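Local coordinates for protein single-stranded-DNA-specific exonuclease RecJ (Thermus thermophilus, PDB 2ZXR) that degrades single-stranded DNA in the 5' to 3' direction as a divalent-metal-dependent exonuclease of the DHH family, with no detectable activity on single-stranded RNA, at residues A[235-240]-A[259-264]. Numbering follows the deposited sequence.
Sequences EGLARI and GKAVEV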
loop_
_atom_site.group_PDB
_atom_site.type_symbol
_atom_site.label_atom_id
_atom_site.label_comp_id
_atom_site.label_asym_id
_atom_site.label_seq_id
_atom_site.Cartn_x
_atom_site.Cartn_y
_atom_site.Cartn_z
ATOM N N GLU A 235 -5.759 9.001 -15.712
ATOM C CA GLU A 235 -5.768 10.017 -16.760
ATOM C C GLU A 235 -4.442 10.802 -16.805
ATOM O O GLU A 235 -3.828 10.930 -17.857
ATOM C CB GLU A 235 -6.933 10.987 -16.526
ATOM C CG GLU A 235 -7.134 12.064 -17.606
ATOM C CD GLU A 235 -7.518 11.483 -18.966
ATOM O OE1 GLU A 235 -8.225 10.461 -19.008
ATOM O OE2 GLU A 235 -7.137 12.055 -19.996
ATOM N N GLY A 236 -4.007 11.328 -15.660
ATOM C CA GLY A 236 -2.787 12.111 -15.625
ATOM C C GLY A 236 -1.507 11.356 -15.941
ATOM O O GLY A 236 -0.644 11.881 -16.651
ATOM N N LEU A 237 -1.371 10.135 -15.434
ATOM C CA LEU A 237 -0.159 9.373 -15.715
ATOM C C LEU A 237 -0.043 9.145 -17.205
ATOM O O LEU A 237 1.056 9.153 -17.752
ATOM C CB LEU A 237 -0.171 8.022 -14.996
ATOM C CG LEU A 237 -0.075 7.970 -13.469
ATOM C CD1 LEU A 237 -0.154 6.510 -12.981
ATOM C CD2 LEU A 237 1.215 8.588 -13.040
ATOM N N ALA A 238 -1.185 8.927 -17.857
ATOM C CA ALA A 238 -1.205 8.711 -19.306
ATOM C C ALA A 238 -0.802 9.993 -20.062
ATOM O O ALA A 238 -0.217 9.911 -21.137
ATOM C CB ALA A 238 -2.623 8.260 -19.761
ATOM N N ARG A 239 -1.090 11.169 -19.492
ATOM C CA ARG A 239 -0.766 12.427 -20.199
ATOM C C ARG A 239 0.663 12.964 -20.022
ATOM O O ARG A 239 1.144 13.757 -20.831
ATOM C CB ARG A 239 -1.833 13.505 -19.851
ATOM C CG ARG A 239 -3.262 13.002 -20.258
ATOM C CD ARG A 239 -4.501 13.886 -19.929
ATOM N NE ARG A 239 -4.577 14.965 -20.887
ATOM C CZ ARG A 239 -5.429 15.060 -21.902
ATOM N NH1 ARG A 239 -6.357 14.150 -22.138
ATOM N NH2 ARG A 239 -5.286 16.064 -22.726
ATOM N N ILE A 240 1.369 12.499 -19.001
ATOM C CA ILE A 240 2.705 13.004 -18.763
ATOM C C ILE A 240 3.696 12.903 -19.927
ATOM O O ILE A 240 4.387 13.864 -20.233
ATOM C CB ILE A 240 3.325 12.346 -17.495
ATOM C CG1 ILE A 240 2.667 12.935 -16.239
ATOM C CG2 ILE A 240 4.856 12.555 -17.469
ATOM C CD1 ILE A 240 2.954 12.149 -14.981
ATOM N N GLY A 259 5.349 5.625 -17.148
ATOM C CA GLY A 259 3.909 5.587 -16.897
ATOM C C GLY A 259 3.414 5.025 -15.566
ATOM O O GLY A 259 2.194 4.779 -15.376
ATOM N N LYS A 260 4.350 4.801 -14.652
ATOM C CA LYS A 260 4.037 4.249 -13.346
ATOM C C LYS A 260 3.852 5.282 -12.222
ATOM O O LYS A 260 4.566 6.272 -12.143
ATOM C CB LYS A 260 5.134 3.264 -12.925
ATOM C CG LYS A 260 5.396 2.161 -13.928
ATOM C CD LYS A 260 4.101 1.450 -14.365
ATOM C CE LYS A 260 4.438 0.107 -15.056
ATOM N NZ LYS A 260 3.265 -0.540 -15.720
ATOM N N ALA A 261 2.882 5.037 -11.359
ATOM C CA ALA A 261 2.628 5.925 -10.246
ATOM C C ALA A 261 3.836 5.900 -9.313
ATOM O O ALA A 261 4.182 6.924 -8.712
ATOM C CB ALA A 261 1.383 5.479 -9.505
ATOM N N VAL A 262 4.475 4.731 -9.190
ATOM C CA VAL A 262 5.633 4.567 -8.318
ATOM C C VAL A 262 6.819 5.424 -8.762
ATOM O O VAL A 262 7.619 5.860 -7.946
ATOM C CB VAL A 262 6.079 3.069 -8.227
ATOM C CG1 VAL A 262 6.676 2.618 -9.551
ATOM C CG2 VAL A 262 7.119 2.894 -7.107
ATOM N N GLU A 263 6.941 5.671 -10.057
ATOM C CA GLU A 263 8.028 6.518 -10.526
ATOM C C GLU A 263 7.742 7.979 -10.089
ATOM O O GLU A 263 8.672 8.722 -9.734
ATOM C CB GLU A 263 8.177 6.380 -12.052
ATOM C CG GLU A 263 8.519 4.932 -12.485
ATOM C CD GLU A 263 8.334 4.701 -13.986
ATOM O OE1 GLU A 263 7.364 5.228 -14.573
ATOM O OE2 GLU A 263 9.154 3.982 -14.588
ATOM N N VAL A 264 6.460 8.378 -10.092
ATOM C CA VAL A 264 6.071 9.726 -9.650
ATOM C C VAL A 264 6.386 9.881 -8.141
ATOM O O VAL A 264 6.989 10.864 -7.699
ATOM C CB VAL A 264 4.545 9.977 -9.841
ATOM C CG1 VAL A 264 4.148 11.333 -9.228
ATOM C CG2 VAL A 264 4.192 9.945 -11.336
#
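Leu-237, in the C-terminal part of helix 227-239, meets the first turn of helix 261-277 and the residues leading into it; the backbones come nearest at Leu-237 and Gly-259, whose CA atoms are 5.7 Å apart. Gly-259 has a positive phi of 91°, at which a CB would be jammed against the carbonyl oxygen of the preceding residue, and Lys-260 follows as the N-cap residue of the second helix. Its amide N donates to Glu-263 OE1 at 3.0 Å, reaching that oxygen from above the carboxylate plane; with Glu-263 at N3, this is one half of a capping box. The same oxygen accepts the amide of Thr-258, so two backbone N-H groups fasten this acidic side chain across the helix start.

The two methyls of Leu-237 divide the work. A chi1 of -68° turns CG away from the carbonyl carbon and sends the isobutyl group over the opening turn, where CD1 lies 3.7 Å from Ala-261 N and 3.9 Å from Ala-261 CB. CD1 also packs against the carbonyl of Gly-259, while CD2 turns to Val-264 CG2 at 3.7 Å. Ala-261 CB and Val-264 CG2, about one turn apart, thus receive one methyl each.

The contact joins two helices linked through helix 246-254, and helix 211-220 packs on both Ala-261 and Val-264 through Ile-219. The Val-264 side chain is about 10 Å from those of the metal ligands Asp-84 and Asp-221, near the metal site, but the contact contributes none of its ligands. Ile-240 adds a looser contact, its CD1 4.4 Å from Val-264 CG2. Tyr-257 lies against Ile-240 and hydrogen-bonds through its hydroxyl to the carbonyl oxygen of Leu-237, which ties the connecting loop to helix 227-239.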